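Local coordinates for protein benzoylformate Decarboxylase (Polynucleobacter necessarius, PDB 4K9Q) that binds thiamine diphosphate with a magnesium ion and probably decarboxylates benzoylformate, as a member of the thiamine diphosphate enzyme family, at residues 238-241 with 242-245; 413-417 with 418-422; 464-468 with 469-473; 503-506 with 507-511. One frame throughout, in Å; residues are numbered along the deposited sequence. Where two conformers were deposited one is given.

How the interactions relate
All four interactions are local, and each is partly buried. Interaction 1 forms a turn in the central domain, where an aromatic pair and a histidine bonded at both ring nitrogens accompany the single backbone bond of a beta turn. The others belong to the C-terminal cofactor-binding region: 4 is helical throughout, and 2 and 3 are the ends of helices running into loops. Interaction 2 follows helix 403-417 into the loop before strand 423-428, and interaction 4 lies on helix 501-513 before strand 517-523. Interaction 2 adds a salt bridge to its helix end, whereas 4 relies on main-chain bonds. Interaction 3 has no charged pair; it alone meets a second subunit and approaches the cofactor.

Interaction 1 of 4, residues 238-241 with 242-245; sequences PFPE and DHPL
ND1 of His-243, on the ring that meets Phe-239, accepts a nearly straight hydrogen bond from Leu-245 N at 3.1 Å (168°), with the donor in the ring plane, while NE2 is hydrogen-bonded to Glu-222 OE2. Since ND1 is an acceptor, NE2 probably carries the proton. These bonds fix the rotation of the ring and present its face to Phe-239. The aromatic pair is edge-to-face, the edge belonging to Phe-239, with centroids 5.0 Å apart and planes at 63°. Phe-239 CZ lies 3.8 Å from His-243 ND1, toward the rim of the imidazole, and CE1 comes within 3.5 Å of His-243 CB. Pro-244 CD covers the opposite face of the imidazole.

Between the two rings the backbone forms a type I beta turn from Pro-240 to His-243, closed by His-243 N, 3.2 Å from Pro-240 O, the donor standing above the carbonyl plane. The turn also sets Pro-240 CG beside His-243 CB at 3.8 Å. With His-243 CG anti to its main-chain nitrogen (chi1 -168°), the ring turns back toward Phe-239. Replacing His-243 with an alanine would probably leave Leu-245 N and Glu-222 without their ring partners and open a gap beside the edge of Phe-239.

The turn lies between strands 228-230 and 246-249 of the central domain. Helix 214-224 packs on Phe-239, Pro-240 and Leu-245, and Glu-241 and Asp-242 reach Ile-386 and Asn-387 in the loop between helix 377-383 and strand 392-393.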
loop_
_atom_site.group_PDB
_atom_site.type_symbol
_atom_site.label_atom_id
_atom_site.label_comp_id
_atom_site.label_asym_id
_atom_site.label_seq_id
_atom_site.Cartn_x
_atom_site.Cartn_y
_atom_site.Cartn_z
ATOM N N PRO A 238 -21.563 17.684 -22.289
ATOM C CA PRO A 238 -21.824 18.737 -21.305
ATOM C C PRO A 238 -22.624 19.939 -21.830
ATOM O O PRO A 238 -22.997 20.795 -21.031
ATOM C CB PRO A 238 -20.413 19.193 -20.920
ATOM C CG PRO A 238 -19.622 18.991 -22.159
ATOM C CD PRO A 238 -20.212 17.783 -22.863
ATOM N N PHE A 239 -22.874 20.011 -23.131
ATOM C CA PHE A 239 -23.522 21.185 -23.715
ATOM C C PHE A 239 -24.227 20.778 -25.024
ATOM O O PHE A 239 -23.721 19.934 -25.772
ATOM C CB PHE A 239 -22.452 22.256 -23.973
ATOM C CG PHE A 239 -22.999 23.626 -24.307
ATOM C CD1 PHE A 239 -23.077 24.055 -25.623
ATOM C CD2 PHE A 239 -23.388 24.494 -23.300
ATOM C CE1 PHE A 239 -23.561 25.324 -25.939
ATOM C CE2 PHE A 239 -23.869 25.767 -23.605
ATOM C CZ PHE A 239 -23.956 26.180 -24.927
ATOM N N PRO A 240 -25.408 21.358 -25.303
ATOM C CA PRO A 240 -26.099 20.958 -26.538
ATOM C C PRO A 240 -25.234 21.238 -27.765
ATOM O O PRO A 240 -24.787 22.367 -27.981
ATOM C CB PRO A 240 -27.355 21.838 -26.549
ATOM C CG PRO A 240 -27.070 22.958 -25.583
ATOM C CD PRO A 240 -26.178 22.351 -24.534
ATOM N N GLU A 241 -24.995 20.210 -28.569
ATOM C CA GLU A 241 -23.968 20.313 -29.602
ATOM C C GLU A 241 -24.454 20.979 -30.890
ATOM O O GLU A 241 -23.668 21.209 -31.819
ATOM C CB GLU A 241 -23.330 18.942 -29.849
ATOM C CG GLU A 241 -22.675 18.433 -28.559
ATOM C CD GLU A 241 -21.970 17.102 -28.698
ATOM O OE1 GLU A 241 -22.308 16.322 -29.617
ATOM O OE2 GLU A 241 -21.073 16.838 -27.865
ATOM N N ASP A 242 -25.745 21.291 -30.940
ATOM C CA ASP A 242 -26.267 22.093 -32.045
ATOM C C ASP A 242 -26.559 23.547 -31.621
ATOM O O ASP A 242 -27.082 24.337 -32.407
ATOM C CB ASP A 242 -27.499 21.433 -32.674
ATOM C CG ASP A 242 -28.600 21.170 -31.668
ATOM O OD1 ASP A 242 -28.374 21.388 -30.453
ATOM O OD2 ASP A 242 -29.694 20.734 -32.086
ATOM N N HIS A 243 -26.206 23.897 -30.392
ATOM C CA HIS A 243 -26.378 25.265 -29.911
ATOM C C HIS A 243 -25.432 26.186 -30.686
ATOM O O HIS A 243 -24.280 25.825 -30.947
ATOM C CB HIS A 243 -26.077 25.332 -28.413
ATOM C CG HIS A 243 -26.490 26.616 -27.765
ATOM N ND1 HIS A 243 -25.769 27.783 -27.893
ATOM C CD2 HIS A 243 -27.546 26.912 -26.971
ATOM C CE1 HIS A 243 -26.364 28.744 -27.208
ATOM N NE2 HIS A 243 -27.444 28.240 -26.637
ATOM N N PRO A 244 -25.915 27.380 -31.072
ATOM C CA PRO A 244 -25.097 28.305 -31.869
ATOM C C PRO A 244 -23.736 28.631 -31.254
ATOM O O PRO A 244 -22.796 28.946 -31.984
ATOM C CB PRO A 244 -25.961 29.569 -31.948
ATOM C CG PRO A 244 -27.044 29.387 -30.917
ATOM C CD PRO A 244 -27.267 27.909 -30.842
ATOM N N LEU A 245 -23.625 28.558 -29.934
ATOM C CA LEU A 245 -22.364 28.883 -29.285
ATOM C C LEU A 245 -21.376 27.715 -29.302
ATOM O O LEU A 245 -20.177 27.907 -29.081
ATOM C CB LEU A 245 -22.600 29.365 -27.850
ATOM C CG LEU A 245 -23.338 30.695 -27.681
ATOM C CD1 LEU A 245 -23.505 31.021 -26.203
ATOM C CD2 LEU A 245 -22.579 31.809 -28.383
#

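Interaction 2 of 4, residues 413-417 with 418-422; sequences GEEVS and GRNRP
Glu-414 is engaged at both ends, its carboxylate by Arg-421 and its carbonyl by the turn after the helix. Arg-421 grips the carboxylate side-on in a salt bridge: NE meets Glu-414 OE1 at 2.9 Å, and NH2 meets its OE2, also at 2.9 Å, while NH1 is hydrogen-bonded to Asp-390 O. Both oxygens lie near the guanidinium plane but are met from above the carboxylate plane, the groups turned 58° apart. OE1 accepts a second bond through its anti lone pair, from Arg-421 N at 3.0 Å. A bend at chi2 (-57°) folds the glutamate back to these donors. Exchanging Glu-414 for an alanine would probably leave Arg-421 without this counter-charge and its backbone N without its acceptor.

The carbonyl oxygen of Glu-414 takes Gly-418 N at 3.0 Å and Asn-420 N at 3.1 Å, from opposite faces of its plane. Ser-417 OG receives Arg-419 N at 3.1 Å, almost straight. A water joins Glu-415 O to Asn-420 ND2. Arg-419 NH1 lies over the centre of the Arg-421 guanidinium; the like charges are probably offset by Glu-414 and by Glu-366, the salt-bridge partner of Arg-419.

Gly-418, at positive phi, leaves the helix where a side chain would clash with the preceding carbonyl: a glycine-terminated helix C-end, returning the chain into strand 423-428 in the parallel beta sheet of an alpha/beta domain.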
loop_
_atom_site.group_PDB
_atom_site.type_symbol
_atom_site.label_atom_id
_atom_site.label_comp_id
_atom_site.label_asym_id
_atom_site.label_seq_id
_atom_site.Cartn_x
_atom_site.Cartn_y
_atom_site.Cartn_z
ATOM N N GLY A 413 -31.271 0.663 -16.740
ATOM C CA GLY A 413 -31.693 1.949 -16.201
ATOM C C GLY A 413 -32.918 2.516 -16.903
ATOM O O GLY A 413 -33.789 3.107 -16.260
ATOM N N GLU A 414 -32.969 2.370 -18.221
ATOM C CA GLU A 414 -34.132 2.811 -18.999
ATOM C C GLU A 414 -35.386 2.069 -18.565
ATOM O O GLU A 414 -36.480 2.619 -18.597
ATOM C CB GLU A 414 -33.893 2.610 -20.496
ATOM C CG GLU A 414 -32.864 3.574 -21.072
ATOM C CD GLU A 414 -33.269 5.023 -20.837
ATOM O OE1 GLU A 414 -34.282 5.457 -21.426
ATOM O OE2 GLU A 414 -32.592 5.724 -20.047
ATOM N N GLU A 415 -35.239 0.807 -18.179
ATOM C CA GLU A 415 -36.403 0.048 -17.738
ATOM C C GLU A 415 -36.804 0.426 -16.315
ATOM O O GLU A 415 -37.993 0.497 -15.997
ATOM C CB GLU A 415 -36.185 -1.457 -17.896
ATOM C CG GLU A 415 -35.946 -1.840 -19.358
ATOM C CD GLU A 415 -35.911 -3.335 -19.601
ATOM O OE1 GLU A 415 -36.847 -4.036 -19.162
ATOM O OE2 GLU A 415 -34.948 -3.807 -20.243
ATOM N N VAL A 416 -35.822 0.682 -15.459
ATOM C CA VAL A 416 -36.131 1.135 -14.104
ATOM C C VAL A 416 -36.855 2.481 -14.107
ATOM O O VAL A 416 -37.869 2.654 -13.432
ATOM C CB VAL A 416 -34.875 1.229 -13.218
ATOM C CG1 VAL A 416 -35.213 1.921 -11.907
ATOM C CG2 VAL A 416 -34.306 -0.165 -12.965
ATOM N N SER A 417 -36.344 3.434 -14.874
ATOM C CA SER A 417 -36.959 4.754 -14.931
ATOM C C SER A 417 -38.299 4.669 -15.644
ATOM O O SER A 417 -39.226 5.424 -15.349
ATOM C CB SER A 417 -36.056 5.743 -15.661
ATOM O OG SER A 417 -36.093 5.511 -17.051
ATOM N N GLY A 418 -38.388 3.737 -16.582
ATOM C CA GLY A 418 -39.591 3.555 -17.364
ATOM C C GLY A 418 -39.560 4.297 -18.684
ATOM O O GLY A 418 -40.495 4.189 -19.471
ATOM N N ARG A 419 -38.486 5.040 -18.936
ATOM C CA ARG A 419 -38.374 5.823 -20.158
ATOM C C ARG A 419 -38.203 4.937 -21.394
ATOM O O ARG A 419 -38.715 5.241 -22.482
ATOM C CB ARG A 419 -37.220 6.811 -20.040
ATOM C CG ARG A 419 -37.234 7.885 -21.085
ATOM C CD ARG A 419 -36.239 8.962 -20.716
ATOM N NE ARG A 419 -36.076 9.918 -21.799
ATOM C CZ ARG A 419 -35.149 10.867 -21.809
ATOM N NH1 ARG A 419 -34.319 10.976 -20.787
ATOM N NH2 ARG A 419 -35.056 11.702 -22.837
ATOM N N ASN A 420 -37.478 3.837 -21.217
ATOM C CA ASN A 420 -37.360 2.792 -22.233
ATOM C C ASN A 420 -36.802 3.195 -23.597
ATOM O O ASN A 420 -37.211 2.657 -24.627
ATOM C CB ASN A 420 -38.682 2.031 -22.378
ATOM C CG ASN A 420 -38.925 1.110 -21.204
ATOM O OD1 ASN A 420 -38.186 0.145 -21.006
ATOM N ND2 ASN A 420 -39.948 1.406 -20.406
ATOM N N ARG A 421 -35.839 4.107 -23.606
ATOM C CA ARG A 421 -35.141 4.432 -24.839
ATOM C C ARG A 421 -34.241 3.265 -25.246
ATOM O O ARG A 421 -33.644 2.618 -24.386
ATOM C CB ARG A 421 -34.276 5.677 -24.641
ATOM C CG ARG A 421 -35.062 6.943 -24.365
ATOM C CD ARG A 421 -34.117 8.088 -24.025
ATOM N NE ARG A 421 -33.454 7.866 -22.743
ATOM C CZ ARG A 421 -32.447 8.601 -22.289
ATOM N NH1 ARG A 421 -31.983 9.600 -23.021
ATOM N NH2 ARG A 421 -31.902 8.339 -21.105
ATOM N N PRO A 422 -34.123 3.000 -26.556
ATOM C CA PRO A 422 -33.143 2.001 -26.997
ATOM C C PRO A 422 -31.723 2.514 -26.763
ATOM O O PRO A 422 -31.497 3.718 -26.859
ATOM C CB PRO A 422 -33.423 1.863 -28.496
ATOM C CG PRO A 422 -34.076 3.146 -28.883
ATOM C CD PRO A 422 -34.874 3.583 -27.682
HETATM O O HOH W 1 -40.260 -0.150 -17.752
#

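Interaction 3 of 4, residues 464-468 with 469-473; sequences QFAEL and EQTPN
Helix 460-468 ends where Thr-471 N reaches back to Ala-466 O at 2.9 Å, in the carbonyl plane and on a lone pair, while Gln-470 N bonds to Glu-467 O at 3.3 Å from well above the carbonyl plane and, just before them, Glu-469 N makes the last i to i+4 bond, to Phe-465 O at 2.8 Å.

Side chains follow the backbone round this end. Thr-471 lays its hydroxyl against Ala-466, with OG1 3.4 Å from the CA and 3.6 Å from the CB of that residue. The threonine's chi1 of 55° puts OG1 between its own backbone nitrogen and carbonyl carbon, facing the helix. There OG1 is buried, with no hydrogen-bonding partner found in the model.

The 6-to-1 bond from Thr-471 with the shorter bond of Gln-470 within it, and Gln-470 at positive phi as C-prime, make a Schellman motif, which lets the chain turn out of the helix toward the loop before helix 484-490. On another flank the ring of Phe-465 meets that of Tyr-278 and lies about 7 Å from the bound thiamine diphosphate at the nearest atoms, close to Ile-461 of the cofactor site. Glu-29 of a second subunit packs on Phe-465, Ala-466 and Thr-471, and Asn-473 ND2 is hydrogen-bonded to Asp-34 of that same subunit.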
loop_
_atom_site.group_PDB
_atom_site.type_symbol
_atom_site.label_atom_id
_atom_site.label_comp_id
_atom_site.label_asym_id
_atom_site.label_seq_id
_atom_site.Cartn_x
_atom_site.Cartn_y
_atom_site.Cartn_z
ATOM N N GLN A 464 -3.116 4.703 -36.413
ATOM C CA GLN A 464 -3.121 6.160 -36.476
ATOM C C GLN A 464 -2.023 6.690 -35.562
ATOM O O GLN A 464 -1.279 7.599 -35.922
ATOM C CB GLN A 464 -4.477 6.722 -36.049
ATOM C CG GLN A 464 -5.624 6.392 -37.012
ATOM C CD GLN A 464 -6.969 6.948 -36.568
ATOM O OE1 GLN A 464 -7.413 6.734 -35.434
ATOM N NE2 GLN A 464 -7.629 7.670 -37.468
ATOM N N PHE A 465 -1.928 6.118 -34.368
ATOM C CA PHE A 465 -0.874 6.498 -33.434
ATOM C C PHE A 465 0.519 6.144 -33.939
ATOM O O PHE A 465 1.466 6.899 -33.728
ATOM C CB PHE A 465 -1.092 5.822 -32.085
ATOM C CG PHE A 465 -1.708 6.707 -31.068
ATOM C CD1 PHE A 465 -0.922 7.582 -30.340
ATOM C CD2 PHE A 465 -3.070 6.673 -30.833
ATOM C CE1 PHE A 465 -1.485 8.412 -29.376
ATOM C CE2 PHE A 465 -3.644 7.504 -29.876
ATOM C CZ PHE A 465 -2.846 8.373 -29.148
ATOM N N ALA A 466 0.653 4.987 -34.575
ATOM C CA ALA A 466 1.951 4.553 -35.074
ATOM C C ALA A 466 2.461 5.545 -36.119
ATOM O O ALA A 466 3.669 5.750 -36.254
ATOM C CB ALA A 466 1.861 3.155 -35.671
ATOM N N GLU A 467 1.528 6.147 -36.855
ATOM C CA GLU A 467 1.843 7.138 -37.889
ATOM C C GLU A 467 2.277 8.465 -37.265
ATOM O O GLU A 467 3.376 8.959 -37.526
ATOM C CB GLU A 467 0.625 7.338 -38.807
ATOM C CG GLU A 467 0.726 8.518 -39.770
ATOM C CD GLU A 467 1.415 8.160 -41.073
ATOM O OE1 GLU A 467 1.801 6.982 -41.242
ATOM O OE2 GLU A 467 1.565 9.059 -41.931
ATOM N N LEU A 468 1.416 9.028 -36.423
ATOM C CA LEU A 468 1.714 10.272 -35.723
ATOM C C LEU A 468 3.003 10.179 -34.905
ATOM O O LEU A 468 3.769 11.138 -34.830
ATOM C CB LEU A 468 0.549 10.650 -34.801
ATOM C CG LEU A 468 0.758 11.869 -33.896
ATOM C CD1 LEU A 468 0.493 13.148 -34.671
ATOM C CD2 LEU A 468 -0.128 11.801 -32.661
ATOM N N GLU A 469 3.245 9.017 -34.312
ATOM C CA GLU A 469 4.379 8.888 -33.401
ATOM C C GLU A 469 5.555 8.119 -34.005
ATOM O O GLU A 469 6.555 7.858 -33.332
ATOM C CB GLU A 469 3.939 8.292 -32.065
ATOM C CG GLU A 469 2.813 9.074 -31.387
ATOM C CD GLU A 469 3.200 10.504 -31.025
ATOM O OE1 GLU A 469 4.409 10.789 -30.877
ATOM O OE2 GLU A 469 2.288 11.349 -30.884
ATOM N N GLN A 470 5.454 7.810 -35.294
ATOM C CA GLN A 470 6.542 7.176 -36.043
ATOM C C GLN A 470 7.098 5.888 -35.422
ATOM O O GLN A 470 8.307 5.754 -35.219
ATOM C CB GLN A 470 7.667 8.186 -36.290
ATOM C CG GLN A 470 7.181 9.475 -36.938
ATOM C CD GLN A 470 8.316 10.309 -37.505
ATOM O OE1 GLN A 470 9.089 10.917 -36.762
ATOM N NE2 GLN A 470 8.425 10.332 -38.833
ATOM N N THR A 471 6.213 4.939 -35.132
ATOM C CA THR A 471 6.623 3.633 -34.639
ATOM C C THR A 471 6.176 2.546 -35.620
ATOM O O THR A 471 5.142 1.903 -35.424
ATOM C CB THR A 471 6.024 3.347 -33.246
ATOM O OG1 THR A 471 4.598 3.489 -33.310
ATOM C CG2 THR A 471 6.582 4.318 -32.215
ATOM N N PRO A 472 6.954 2.344 -36.690
ATOM C CA PRO A 472 6.617 1.328 -37.686
ATOM C C PRO A 472 6.862 -0.064 -37.145
ATOM O O PRO A 472 7.597 -0.241 -36.162
ATOM C CB PRO A 472 7.601 1.622 -38.826
ATOM C CG PRO A 472 8.775 2.229 -38.144
ATOM C CD PRO A 472 8.204 3.052 -37.021
ATOM N N ASN A 473 6.232 -1.040 -37.785
ATOM C CA ASN A 473 6.493 -2.447 -37.521
ATOM C C ASN A 473 6.127 -2.877 -36.109
ATOM O O ASN A 473 6.765 -3.755 -35.539
ATOM C CB ASN A 473 7.944 -2.799 -37.854
ATOM C CG ASN A 473 8.283 -2.532 -39.317
ATOM O OD1 ASN A 473 7.507 -2.862 -40.218
ATOM N ND2 ASN A 473 9.429 -1.905 -39.553
#

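Interaction 4 of 4, residues 503-506 with 507-511; sequences ELKT and AYLEA
Lys-505 and Leu-509 are joined first through the main chain, by Leu-509 N to Lys-505 O at 3.0 Å and nearly straight (172°). Three further i to i+4 hydrogen bonds of the same kind run alongside. Ala-507 N meets Glu-503 O at 2.9 Å, Tyr-508 N meets Leu-504 O at 2.9 Å, and Glu-510 N meets Thr-506 O at 3.0 Å. The second of these approaches nearly along the C=O axis. Together they are the regular pattern of an alpha helix. Leu-509 CG lies 3.3 Å from Lys-505 O, and Ala-507 CB 3.5 Å from Glu-503 O, the usual closeness of a side chain to the carbonyl one turn back.

Nonpolar side-chain contact is slight. Lys-505, extended throughout, passes Leu-509 at an oblique angle, its CE 3.9 Å from Leu-509 CD1; only the aliphatic part of the lysine is used.

Two hydroxyls find partners outside the pair of segments. Thr-506 OG1, set beside its own backbone N (chi1 -59°), turns back to bond with Asp-502 O, and Tyr-508 OH is hydrogen-bonded to Ser-363 OG. Lys-505, Thr-506, Leu-509 and Glu-510 are exposed.

The chemistry thus implies a helix held by its own backbone in the beta-alpha-beta unit of strands 494-497 and 517-523, its buried side set mainly by nonpolar packing on strand 517-523 and helix 352-361, with Tyr-508 adding its bond to Ser-363.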
loop_
_atom_site.group_PDB
_atom_site.type_symbol
_atom_site.label_atom_id
_atom_site.label_comp_id
_atom_site.label_asym_id
_atom_site.label_seq_id
_atom_site.Cartn_x
_atom_site.Cartn_y
_atom_site.Cartn_z
ATOM N N GLU A 503 -28.868 -2.297 -46.727
ATOM C CA GLU A 503 -28.981 -3.415 -45.796
ATOM C C GLU A 503 -28.835 -2.927 -44.359
ATOM O O GLU A 503 -29.548 -3.385 -43.465
ATOM C CB GLU A 503 -27.942 -4.488 -46.103
ATOM C CG GLU A 503 -28.245 -5.270 -47.385
ATOM C CD GLU A 503 -27.197 -6.314 -47.708
ATOM O OE1 GLU A 503 -26.314 -6.571 -46.861
ATOM O OE2 GLU A 503 -27.262 -6.887 -48.819
ATOM N N LEU A 504 -27.908 -1.995 -44.144
ATOM C CA LEU A 504 -27.747 -1.408 -42.819
ATOM C C LEU A 504 -29.030 -0.732 -42.361
ATOM O O LEU A 504 -29.456 -0.913 -41.227
ATOM C CB LEU A 504 -26.595 -0.395 -42.807
ATOM C CG LEU A 504 -26.429 0.394 -41.506
ATOM C CD1 LEU A 504 -26.142 -0.547 -40.344
ATOM C CD2 LEU A 504 -25.309 1.396 -41.689
ATOM N N LYS A 505 -29.641 0.067 -43.231
ATOM C CA LYS A 505 -30.879 0.737 -42.859
ATOM C C LYS A 505 -31.929 -0.278 -42.422
ATOM O O LYS A 505 -32.570 -0.121 -41.381
ATOM C CB LYS A 505 -31.411 1.591 -44.012
ATOM C CG LYS A 505 -32.794 2.164 -43.750
ATOM C CD LYS A 505 -33.308 2.935 -44.945
ATOM C CE LYS A 505 -34.740 3.377 -44.706
ATOM N NZ LYS A 505 -35.281 4.138 -45.865
ATOM N N THR A 506 -32.099 -1.326 -43.217
ATOM C CA THR A 506 -33.104 -2.344 -42.920
ATOM C C THR A 506 -32.822 -3.029 -41.586
ATOM O O THR A 506 -33.726 -3.227 -40.772
ATOM C CB THR A 506 -33.167 -3.409 -44.020
ATOM O OG1 THR A 506 -33.491 -2.774 -45.263
ATOM C CG2 THR A 506 -34.228 -4.450 -43.692
ATOM N N ALA A 507 -31.568 -3.407 -41.374
ATOM C CA ALA A 507 -31.194 -4.099 -40.141
ATOM C C ALA A 507 -31.373 -3.207 -38.906
ATOM O O ALA A 507 -31.820 -3.667 -37.847
ATOM C CB ALA A 507 -29.767 -4.608 -40.239
ATOM N N TYR A 508 -31.020 -1.934 -39.053
ATOM C CA TYR A 508 -31.093 -0.993 -37.950
ATOM C C TYR A 508 -32.542 -0.708 -37.558
ATOM O O TYR A 508 -32.887 -0.717 -36.373
ATOM C CB TYR A 508 -30.332 0.290 -38.300
ATOM C CG TYR A 508 -30.279 1.314 -37.183
ATOM C CD1 TYR A 508 -29.845 0.968 -35.900
ATOM C CD2 TYR A 508 -30.662 2.634 -37.414
ATOM C CE1 TYR A 508 -29.793 1.917 -34.886
ATOM C CE2 TYR A 508 -30.611 3.582 -36.412
ATOM C CZ TYR A 508 -30.183 3.216 -35.144
ATOM O OH TYR A 508 -30.131 4.166 -34.141
ATOM N N LEU A 509 -33.395 -0.472 -38.552
ATOM C CA LEU A 509 -34.825 -0.293 -38.284
ATOM C C LEU A 509 -35.424 -1.530 -37.602
ATOM O O LEU A 509 -36.195 -1.417 -36.639
ATOM C CB LEU A 509 -35.572 0.025 -39.584
ATOM C CG LEU A 509 -35.203 1.391 -40.163
ATOM C CD1 LEU A 509 -35.969 1.649 -41.445
ATOM C CD2 LEU A 509 -35.462 2.502 -39.149
ATOM N N GLU A 510 -35.049 -2.710 -38.082
ATOM C CA GLU A 510 -35.490 -3.949 -37.454
ATOM C C GLU A 510 -35.034 -4.031 -35.991
ATOM O O GLU A 510 -35.819 -4.362 -35.105
ATOM C CB GLU A 510 -34.987 -5.160 -38.237
ATOM C CG GLU A 510 -35.413 -6.497 -37.639
ATOM C CD GLU A 510 -35.210 -7.659 -38.594
ATOM O OE1 GLU A 510 -35.194 -7.424 -39.822
ATOM O OE2 GLU A 510 -35.066 -8.805 -38.115
ATOM N N ALA A 511 -33.768 -3.716 -35.735
ATOM C CA ALA A 511 -33.263 -3.762 -34.364
ATOM C C ALA A 511 -34.001 -2.744 -33.473
ATOM O O ALA A 511 -34.282 -3.011 -32.306
ATOM C CB ALA A 511 -31.753 -3.532 -34.339
#